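Local structure of DnaD domain protein (Enterococcus faecalis, 2I5U) at residues S18-M21 against T22-Y26; S29-E32 against K33-A36; S37-E40 against A41-I45; N64-L67 against K68-Q72. The protein is of unknown function but, as a member of the DnaB/DnaD family, probably takes part in the initiation of DNA replication, this chain being its DnaD-like helical domain. All coordinates share one frame; numbering follows the deposited sequence. Where two conformers were deposited one is given.

Contact 1. Residues S18-M21 against T22-Y26; sequences SKTM and TDFDY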
loop_
_atom_site.group_PDB
_atom_site.type_symbol
_atom_site.label_atom_id
_atom_site.label_comp_id
_atom_site.label_asym_id
_atom_site.label_seq_id
_atom_site.Cartn_x
_atom_site.Cartn_y
_atom_site.Cartn_z
ATOM N N SER A 18 11.599 -1.894 -8.142
ATOM C CA SER A 18 11.037 -0.899 -9.050
ATOM C C SER A 18 9.570 -1.206 -9.395
ATOM O O SER A 18 8.739 -0.303 -9.471
ATOM C CB SER A 18 11.862 -0.814 -10.330
ATOM O OG SER A 18 13.163 -0.301 -10.066
ATOM N N LYS A 19 9.264 -2.484 -9.616
ATOM C CA LYS A 19 7.911 -2.902 -9.959
ATOM C C LYS A 19 6.914 -2.580 -8.847
ATOM O O LYS A 19 5.829 -2.062 -9.090
ATOM C CB LYS A 19 7.869 -4.411 -10.254
ATOM C CG LYS A 19 6.471 -4.935 -10.665
ATOM C CD LYS A 19 6.399 -6.465 -10.739
ATOM C CE LYS A 19 4.993 -6.911 -11.223
ATOM N NZ LYS A 19 3.845 -6.420 -10.375
ATOM N N THR A 20 7.310 -2.883 -7.616
ATOM C CA THR A 20 6.425 -2.699 -6.490
ATOM C C THR A 20 6.245 -1.216 -6.231
ATOM O O THR A 20 5.134 -0.788 -5.903
ATOM C CB THR A 20 6.949 -3.445 -5.247
ATOM O OG1 THR A 20 7.095 -4.829 -5.567
ATOM C CG2 THR A 20 5.980 -3.236 -4.021
HETATM N N MSE A 21 7.287 -0.400 -6.421
HETATM C CA MSE A 21 7.111 1.072 -6.283
HETATM C C MSE A 21 6.149 1.612 -7.331
HETATM O O MSE A 21 5.299 2.489 -7.051
HETATM C CB MSE A 21 8.435 1.831 -6.354
HETATM C CG MSE A 21 8.375 3.226 -5.677
HETATM SE SE MSE A 21 7.992 3.251 -3.726
HETATM C CE MSE A 21 6.071 3.557 -3.816
ATOM N N THR A 22 6.280 1.103 -8.549
ATOM C CA THR A 22 5.359 1.443 -9.641
ATOM C C THR A 22 3.941 1.079 -9.234
ATOM O O THR A 22 3.016 1.859 -9.413
ATOM C CB THR A 22 5.740 0.698 -10.939
ATOM O OG1 THR A 22 7.053 1.122 -11.356
ATOM C CG2 THR A 22 4.723 0.947 -12.026
ATOM N N ASP A 23 3.778 -0.121 -8.679
ATOM C CA ASP A 23 2.470 -0.615 -8.259
ATOM C C ASP A 23 1.858 0.263 -7.186
ATOM O O ASP A 23 0.662 0.572 -7.220
ATOM C CB ASP A 23 2.578 -2.070 -7.765
ATOM C CG ASP A 23 2.845 -3.065 -8.880
ATOM O OD1 ASP A 23 2.466 -2.806 -10.044
ATOM O OD2 ASP A 23 3.435 -4.128 -8.611
ATOM N N PHE A 24 2.664 0.673 -6.221
ATOM C CA PHE A 24 2.136 1.515 -5.155
ATOM C C PHE A 24 1.830 2.933 -5.657
ATOM O O PHE A 24 0.869 3.559 -5.185
ATOM C CB PHE A 24 3.059 1.517 -3.926
ATOM C CG PHE A 24 2.991 0.248 -3.105
ATOM C CD1 PHE A 24 1.789 -0.388 -2.822
ATOM C CD2 PHE A 24 4.131 -0.281 -2.562
ATOM C CE1 PHE A 24 1.749 -1.552 -2.030
ATOM C CE2 PHE A 24 4.085 -1.430 -1.773
ATOM C CZ PHE A 24 2.890 -2.061 -1.523
ATOM N N ASP A 25 2.649 3.465 -6.572
ATOM C CA ASP A 25 2.357 4.777 -7.187
ATOM C C ASP A 25 1.001 4.732 -7.874
ATOM O O ASP A 25 0.195 5.672 -7.774
ATOM C CB ASP A 25 3.403 5.164 -8.243
ATOM C CG ASP A 25 4.689 5.687 -7.656
ATOM O OD1 ASP A 25 4.684 6.109 -6.492
ATOM O OD2 ASP A 25 5.709 5.716 -8.405
ATOM N N TYR A 26 0.749 3.635 -8.568
ATOM C CA TYR A 26 -0.503 3.445 -9.288
ATOM C C TYR A 26 -1.663 3.299 -8.306
ATOM O O TYR A 26 -2.750 3.810 -8.552
ATOM C CB TYR A 26 -0.412 2.256 -10.240
ATOM C CG TYR A 26 -1.271 2.443 -11.433
ATOM C CD1 TYR A 26 -0.827 3.200 -12.522
ATOM C CD2 TYR A 26 -2.569 1.957 -11.453
ATOM C CE1 TYR A 26 -1.635 3.416 -13.607
ATOM C CE2 TYR A 26 -3.382 2.163 -12.549
ATOM C CZ TYR A 26 -2.904 2.896 -13.615
ATOM O OH TYR A 26 -3.699 3.141 -14.701
HETATM O O HOH W 1 3.574 -3.885 -12.237
HETATM O O HOH W 2 4.892 -5.725 -6.932
#
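The first two turns of helix 18-32 are closed on their outer side by an i to i+4 salt bridge between K19 and D23. K19 NZ lies 2.9 Å from D23 OD2 and meets the lone pair on the side of the other carboxylate oxygen. The lysine chain leaves with CG anti to the backbone N (chi1 -178°) and runs extended until a bend at its last torsion (chi4 -57°) turns NZ in beside the carboxylate. A water accepts from K19 NZ and donates to D23 OD1, so both carboxylate oxygens are tied to the lysine, one directly and one through the water. A second water donates to D23 OD2 and is also bonded to T20 OG1, whose hydroxyl is hydrogen-bonded to S17 OG just ahead of the helix.

In this all-helical domain the turn has an inner side as well. T20 CG2 comes to 3.5 Å from F24 CE2, the two side chains running side by side and pointing the same way. The selenomethionine M21 crosses F24 at about a right angle, with CE 3.6 Å from F24 CB and at the edge of the ring. Y60, from helix 60-73, meets F24 edge-to-face, and I4 of helix 2-9 also packs on the phenyl group. At D25, whose amide bonds to M21 O, the side chain lies about 4 Å from a bound magnesium ion.

Contact 2. Residues S29-E32 against K33-A36; sequences SDFE and KIGA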
loop_
_atom_site.group_PDB
_atom_site.type_symbol
_atom_site.label_atom_id
_atom_site.label_comp_id
_atom_site.label_asym_id
_atom_site.label_seq_id
_atom_site.Cartn_x
_atom_site.Cartn_y
_atom_site.Cartn_z
ATOM N N SER A 29 -2.652 6.717 -7.123
ATOM C CA SER A 29 -3.450 7.332 -8.189
ATOM C C SER A 29 -4.880 6.794 -8.208
ATOM O O SER A 29 -5.848 7.564 -8.412
ATOM C CB SER A 29 -2.788 7.100 -9.541
ATOM O OG SER A 29 -1.622 7.899 -9.665
ATOM N N ASP A 30 -5.031 5.488 -8.002
ATOM C CA ASP A 30 -6.342 4.860 -8.064
ATOM C C ASP A 30 -7.232 5.284 -6.899
ATOM O O ASP A 30 -8.429 5.526 -7.084
ATOM C CB ASP A 30 -6.235 3.335 -8.182
ATOM C CG ASP A 30 -5.941 2.873 -9.609
ATOM O OD1 ASP A 30 -6.005 3.694 -10.557
ATOM O OD2 ASP A 30 -5.656 1.680 -9.784
ATOM N N PHE A 31 -6.651 5.440 -5.716
ATOM C CA PHE A 31 -7.422 5.946 -4.580
ATOM C C PHE A 31 -7.781 7.397 -4.792
ATOM O O PHE A 31 -8.885 7.814 -4.423
ATOM C CB PHE A 31 -6.706 5.720 -3.246
ATOM C CG PHE A 31 -6.883 4.325 -2.708
ATOM C CD1 PHE A 31 -8.117 3.906 -2.225
ATOM C CD2 PHE A 31 -5.849 3.410 -2.750
ATOM C CE1 PHE A 31 -8.285 2.600 -1.755
ATOM C CE2 PHE A 31 -6.031 2.113 -2.280
ATOM C CZ PHE A 31 -7.242 1.715 -1.798
ATOM N N GLU A 32 -6.893 8.163 -5.429
ATOM C CA GLU A 32 -7.219 9.566 -5.774
ATOM C C GLU A 32 -8.391 9.661 -6.740
ATOM O O GLU A 32 -9.210 10.593 -6.649
ATOM C CB GLU A 32 -6.000 10.295 -6.346
ATOM C CG GLU A 32 -4.960 10.656 -5.283
ATOM C CD GLU A 32 -3.613 11.079 -5.861
ATOM O OE1 GLU A 32 -3.346 10.835 -7.063
ATOM O OE2 GLU A 32 -2.806 11.641 -5.096
ATOM N N LYS A 33 -8.501 8.703 -7.657
ATOM C CA LYS A 33 -9.590 8.692 -8.641
ATOM C C LYS A 33 -10.969 8.512 -8.006
ATOM O O LYS A 33 -11.973 8.789 -8.649
ATOM C CB LYS A 33 -9.377 7.597 -9.682
ATOM C CG LYS A 33 -8.276 7.894 -10.688
ATOM C CD LYS A 33 -8.189 6.825 -11.763
ATOM C CE LYS A 33 -6.968 7.050 -12.660
ATOM N NZ LYS A 33 -6.944 6.134 -13.835
ATOM N N ILE A 34 -11.031 8.019 -6.776
ATOM C CA ILE A 34 -12.324 7.940 -6.073
ATOM C C ILE A 34 -12.395 8.867 -4.866
ATOM O O ILE A 34 -13.274 8.729 -4.022
ATOM C CB ILE A 34 -12.720 6.488 -5.709
ATOM C CG1 ILE A 34 -11.623 5.765 -4.926
ATOM C CG2 ILE A 34 -13.027 5.724 -6.974
ATOM C CD1 ILE A 34 -11.571 6.055 -3.411
ATOM N N GLY A 35 -11.497 9.848 -4.822
ATOM C CA GLY A 35 -11.655 10.993 -3.922
ATOM C C GLY A 35 -10.778 11.015 -2.687
ATOM O O GLY A 35 -10.953 11.860 -1.824
ATOM N N ALA A 36 -9.813 10.102 -2.597
ATOM C CA ALA A 36 -8.825 10.162 -1.532
ATOM C C ALA A 36 -7.785 11.237 -1.837
ATOM O O ALA A 36 -7.428 11.452 -2.997
ATOM C CB ALA A 36 -8.125 8.784 -1.386
HETATM O O HOH W 3 -8.357 12.804 -4.995
#
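Helix 18-32 runs out in a type I turn from E32 to G35, where the backbone of G35 swings to positive phi (105°) and F31 O takes bonds from both I34 N and A36 N. These two donors approach F31 O from opposite faces of its carbonyl plane, A36 N at 3.1 Å and I34 N at 3.2 Å. G35 N bonds to E32 O at 3.0 Å, likewise from above the carbonyl plane. The pair A36 N to F31 O and G35 N to E32 O makes this a Schellman motif with G35 as its C-prime residue; the positive phi is one that glycine adopts readily. A water donates to E32 O and to A36 O, bridging the last helical turn and the outgoing chain, and the CA-H of E32 points at A36 O.

F31 and A36 are the buried apolar pair of the turn, while the exposed I34 bends back toward F31. A36 CB rests 3.9 Å from F31 CB, and I34 CD1 is 4.2 Å from F31 CD1, approaching the ring obliquely. With CG1 between its backbone N and carbonyl carbon (chi1 54°), I34 is turned back so that CD1 also touches F31 O. F31 itself packs on A41 and L44 of helix 38-55 and on L67 of helix 60-73. On the outer side K33 and D30 lie alongside each other and point the same way; K33 NZ stays 4.2 Å from D30 OD1, beyond a salt bridge, while K33 CD makes a similar approach to that oxygen.

Contact 3. Residues S37-E40 against A41-I45; sequences SQKE and AEQLI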
loop_
_atom_site.group_PDB
_atom_site.type_symbol
_atom_site.label_atom_id
_atom_site.label_comp_id
_atom_site.label_asym_id
_atom_site.label_seq_id
_atom_site.Cartn_x
_atom_site.Cartn_y
_atom_site.Cartn_z
ATOM N N SER A 37 -7.269 11.893 -0.804
ATOM C CA SER A 37 -6.093 12.743 -0.977
ATOM C C SER A 37 -4.863 11.856 -1.151
ATOM O O SER A 37 -4.886 10.676 -0.796
ATOM C CB SER A 37 -5.903 13.681 0.224
ATOM O OG SER A 37 -5.574 12.963 1.406
ATOM N N GLN A 38 -3.792 12.427 -1.691
ATOM C CA GLN A 38 -2.520 11.717 -1.802
ATOM C C GLN A 38 -2.112 11.195 -0.434
ATOM O O GLN A 38 -1.709 10.046 -0.300
ATOM C CB GLN A 38 -1.431 12.639 -2.370
ATOM C CG GLN A 38 -0.091 11.951 -2.625
ATOM C CD GLN A 38 0.955 12.895 -3.207
ATOM O OE1 GLN A 38 0.739 13.522 -4.252
ATOM N NE2 GLN A 38 2.095 13.003 -2.531
ATOM N N LYS A 39 -2.247 12.037 0.585
ATOM C CA LYS A 39 -1.853 11.684 1.950
ATOM C C LYS A 39 -2.679 10.527 2.511
ATOM O O LYS A 39 -2.141 9.610 3.132
ATOM C CB LYS A 39 -2.000 12.896 2.863
ATOM C CG LYS A 39 -1.254 12.760 4.173
ATOM C CD LYS A 39 0.227 13.128 4.009
ATOM C CE LYS A 39 1.130 12.220 4.831
ATOM N NZ LYS A 39 0.718 12.155 6.262
ATOM N N GLU A 40 -3.988 10.567 2.285
ATOM C CA GLU A 40 -4.887 9.506 2.752
ATOM C C GLU A 40 -4.578 8.186 2.047
ATOM O O GLU A 40 -4.616 7.121 2.667
ATOM C CB GLU A 40 -6.352 9.880 2.485
ATOM C CG GLU A 40 -6.930 10.902 3.440
ATOM C CD GLU A 40 -8.250 11.498 2.953
ATOM O OE1 GLU A 40 -8.463 11.606 1.726
ATOM O OE2 GLU A 40 -9.066 11.890 3.814
ATOM N N ALA A 41 -4.291 8.269 0.751
ATOM C CA ALA A 41 -3.969 7.083 -0.035
ATOM C C ALA A 41 -2.672 6.460 0.491
ATOM O O ALA A 41 -2.581 5.238 0.659
ATOM C CB ALA A 41 -3.863 7.443 -1.536
ATOM N N GLU A 42 -1.673 7.286 0.760
ATOM C CA GLU A 42 -0.415 6.811 1.343
ATOM C C GLU A 42 -0.643 6.128 2.682
ATOM O O GLU A 42 -0.054 5.072 2.958
ATOM C CB GLU A 42 0.566 7.979 1.477
ATOM C CG GLU A 42 1.996 7.602 1.837
ATOM C CD GLU A 42 2.887 8.826 2.038
ATOM O OE1 GLU A 42 2.591 9.650 2.932
ATOM O OE2 GLU A 42 3.872 8.975 1.275
ATOM N N GLN A 43 -1.495 6.724 3.511
ATOM C CA GLN A 43 -1.845 6.155 4.810
ATOM C C GLN A 43 -2.504 4.783 4.678
ATOM O O GLN A 43 -2.245 3.891 5.478
ATOM C CB GLN A 43 -2.772 7.104 5.583
ATOM C CG GLN A 43 -2.079 8.374 6.074
ATOM C CD GLN A 43 -3.000 9.316 6.845
ATOM O OE1 GLN A 43 -4.229 9.309 6.670
ATOM N NE2 GLN A 43 -2.402 10.162 7.676
ATOM N N LEU A 44 -3.345 4.610 3.662
ATOM C CA LEU A 44 -3.990 3.317 3.417
ATOM C C LEU A 44 -2.946 2.249 3.089
ATOM O O LEU A 44 -2.993 1.137 3.597
ATOM C CB LEU A 44 -4.995 3.396 2.271
ATOM C CG LEU A 44 -6.308 4.130 2.587
ATOM C CD1 LEU A 44 -7.128 4.354 1.309
ATOM C CD2 LEU A 44 -7.117 3.372 3.616
ATOM N N ILE A 45 -1.976 2.603 2.263
ATOM C CA ILE A 45 -0.958 1.639 1.891
ATOM C C ILE A 45 -0.111 1.260 3.123
ATOM O O ILE A 45 0.162 0.088 3.362
ATOM C CB ILE A 45 -0.081 2.126 0.713
ATOM C CG1 ILE A 45 -0.927 2.212 -0.562
ATOM C CG2 ILE A 45 1.073 1.167 0.494
ATOM C CD1 ILE A 45 -0.315 3.055 -1.636
HETATM O O HOH W 4 -6.033 7.212 4.966
#
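A chi1 of 67° turns the hydroxyl of S37 over the start of helix 38-55, while E40, with CG anti to its carbonyl carbon (chi1 -76°) and the chain extended beyond, reaches back to the amide of S37. The two form a capping box. E40 N donates to S37 OG at 3.0 Å, and S37 N donates to E40 OE1 at 2.8 Å in an almost perfectly straight bond (179° at the hydrogen), meeting the carboxylate on its anti side and close to its plane. Two backbone N-H groups at the helix start are thus satisfied by side chains, and the negative charge of E40 lies where the helix dipole would probably favour it. Regular helical bonding takes over at once, with A41 N donating to S37 O and L44 N to E40 O. That carbonyl also accepts from a water, which donates in turn to Q43 OE1, so E40 O is gripped by two donors.

K39 bends at three torsions and curls across E42 and Q43. Its CE touches E42 OE1 at 3.5 Å, but K39 NZ remains 4.6 Å from the same oxygen, too far for a salt bridge. The Q43 chain lies along the helix surface with CG 3.2 Å from K39 O.

Neighbouring helices cover part of the turn: Q38 touches E32 of helix 18-32, I45 reaches I28 of that helix and I4 of helix 2-9, and E42, besides meeting K39, packs on A3 and I4.

Contact 4. Residues N64-L67 against K68-Q72; sequences NAIL and KDWEQ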
loop_
_atom_site.group_PDB
_atom_site.type_symbol
_atom_site.label_atom_id
_atom_site.label_comp_id
_atom_site.label_asym_id
_atom_site.label_seq_id
_atom_site.Cartn_x
_atom_site.Cartn_y
_atom_site.Cartn_z
ATOM N N ASN A 64 -1.945 -6.223 -2.035
ATOM C CA ASN A 64 -2.814 -5.912 -3.174
ATOM C C ASN A 64 -4.263 -6.378 -2.929
ATOM O O ASN A 64 -5.208 -5.658 -3.222
ATOM C CB ASN A 64 -2.219 -6.555 -4.439
ATOM C CG ASN A 64 -2.936 -6.174 -5.691
ATOM O OD1 ASN A 64 -3.172 -5.009 -5.965
ATOM N ND2 ASN A 64 -3.251 -7.172 -6.494
ATOM N N ALA A 65 -4.420 -7.580 -2.406
ATOM C CA ALA A 65 -5.764 -8.100 -2.122
ATOM C C ALA A 65 -6.492 -7.193 -1.140
ATOM O O ALA A 65 -7.698 -6.910 -1.307
ATOM C CB ALA A 65 -5.682 -9.499 -1.594
ATOM N N ILE A 66 -5.775 -6.747 -0.111
ATOM C CA ILE A 66 -6.358 -5.840 0.872
ATOM C C ILE A 66 -6.793 -4.537 0.226
ATOM O O ILE A 66 -7.905 -4.065 0.418
ATOM C CB ILE A 66 -5.365 -5.506 1.994
ATOM C CG1 ILE A 66 -4.983 -6.759 2.776
ATOM C CG2 ILE A 66 -5.959 -4.468 2.939
ATOM C CD1 ILE A 66 -3.815 -6.570 3.733
ATOM N N LEU A 67 -5.890 -3.937 -0.525
ATOM C CA LEU A 67 -6.180 -2.661 -1.182
ATOM C C LEU A 67 -7.339 -2.742 -2.189
ATOM O O LEU A 67 -8.096 -1.785 -2.332
ATOM C CB LEU A 67 -4.917 -2.118 -1.869
ATOM C CG LEU A 67 -3.759 -1.776 -0.931
ATOM C CD1 LEU A 67 -2.547 -1.428 -1.781
ATOM C CD2 LEU A 67 -4.127 -0.673 0.041
ATOM N N LYS A 68 -7.455 -3.851 -2.916
ATOM C CA LYS A 68 -8.565 -3.999 -3.889
ATOM C C LYS A 68 -9.898 -3.949 -3.192
ATOM O O LYS A 68 -10.891 -3.395 -3.740
ATOM C CB LYS A 68 -8.470 -5.319 -4.648
ATOM C CG LYS A 68 -7.413 -5.348 -5.701
ATOM C CD LYS A 68 -7.428 -6.669 -6.440
ATOM C CE LYS A 68 -6.281 -6.769 -7.438
ATOM N NZ LYS A 68 -6.169 -8.128 -8.105
ATOM N N ASP A 69 -9.966 -4.573 -2.012
ATOM C CA ASP A 69 -11.173 -4.542 -1.185
ATOM C C ASP A 69 -11.517 -3.105 -0.854
ATOM O O ASP A 69 -12.609 -2.625 -1.155
ATOM C CB ASP A 69 -10.970 -5.296 0.134
ATOM C CG ASP A 69 -10.887 -6.784 -0.044
ATOM O OD1 ASP A 69 -11.435 -7.304 -1.029
ATOM O OD2 ASP A 69 -10.287 -7.447 0.826
ATOM N N TRP A 70 -10.555 -2.415 -0.259
ATOM C CA TRP A 70 -10.771 -1.057 0.203
ATOM C C TRP A 70 -11.171 -0.124 -0.939
ATOM O O TRP A 70 -12.044 0.742 -0.771
ATOM C CB TRP A 70 -9.502 -0.552 0.902
ATOM C CG TRP A 70 -9.194 -1.292 2.183
ATOM C CD1 TRP A 70 -9.979 -2.212 2.811
ATOM C CD2 TRP A 70 -8.022 -1.145 3.000
ATOM N NE1 TRP A 70 -9.368 -2.667 3.945
ATOM C CE2 TRP A 70 -8.164 -2.024 4.093
ATOM C CE3 TRP A 70 -6.861 -0.369 2.901
ATOM C CZ2 TRP A 70 -7.206 -2.124 5.113
ATOM C CZ3 TRP A 70 -5.894 -0.477 3.916
ATOM C CH2 TRP A 70 -6.073 -1.349 4.995
ATOM N N GLU A 71 -10.567 -0.321 -2.104
ATOM C CA GLU A 71 -10.832 0.534 -3.263
ATOM C C GLU A 71 -12.259 0.366 -3.765
ATOM O O GLU A 71 -12.958 1.364 -4.016
ATOM C CB GLU A 71 -9.859 0.212 -4.396
ATOM C CG GLU A 71 -10.133 1.000 -5.676
ATOM C CD GLU A 71 -9.391 0.460 -6.868
ATOM O OE1 GLU A 71 -9.177 -0.774 -6.943
ATOM O OE2 GLU A 71 -9.030 1.271 -7.767
ATOM N N GLN A 72 -12.703 -0.881 -3.906
ATOM C CA GLN A 72 -14.069 -1.143 -4.373
ATOM C C GLN A 72 -15.119 -0.650 -3.377
ATOM O O GLN A 72 -16.192 -0.169 -3.781
ATOM C CB GLN A 72 -14.275 -2.633 -4.703
ATOM C CG GLN A 72 -14.115 -3.605 -3.544
ATOM C CD GLN A 72 -15.394 -3.854 -2.775
ATOM O OE1 GLN A 72 -16.486 -3.443 -3.197
ATOM N NE2 GLN A 72 -15.273 -4.556 -1.641
HETATM O O HOH W 5 -3.991 -7.576 -9.670
HETATM O O HOH W 6 -9.481 -8.374 -2.707
#
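This is a local contact between successive turns of helix 60-73, largely at the surface, where I66 and W70, one turn apart, meet in a CH-pi contact. I66 CG2 sits over one face of the indole, 3.6 Å from the centroid of the six-membered ring and 18° off its normal, displaced toward the rim, so that its nearest ring atom is W70 CZ2 at 3.4 Å. The branch gets there because CG2 is anti to the backbone N while CG1 is anti to the carbonyl carbon (chi1 -63°). Both side chains run side by side in the same direction. L67 adds a second, oblique approach, with CD2 4.0 Å from W70 CE3. W70 N donates to I66 O in the ordinary helical pattern.

Polar residues occupy the other flank. K68, extended, crosses the N64 amide obliquely, its CE 3.2 Å from N64 ND2. Since N64 ND2 and K68 NZ are both donors, they share a water instead of bonding to each other: it accepts from K68 NZ at 2.7 Å and from N64 ND2 at 3.3 Å. Another water donates to A65 O and D69 OD1, which supplements the weak backbone bond from D69 N to A65 O.

Towards the interior, L67 packs on W27 of helix 18-32 and A48 of helix 38-55, whereas W70 leans on L44 and I51 of helix 38-55 and its ring also meets F75. N64 OD1 receives a weak hydrogen bond from W27 NE1, and E71 touches W27 and D30.

In the fold
All four contacts are local; three lie within helices or at a helix start, and contact 2 runs from a helix end into the loop. Contacts 1 to 3 are partly buried, each with two buried residues, whereas contact 4 is a surface contact whose one buried residue is L67. Contacts 1 and 2 share helix 18-32, and contacts 2 and 3 form one corner, a Schellman motif followed by a capping box. F24 CD1, 3.7 Å from I45 CG2, joins contacts 1 and 3. Contact 1 sets a salt bridge against apolar packing round F24; contact 2 relies on backbone bonds, contact 3 on capping side chains, and contact 4 on a CH-pi contact with the W70 indole.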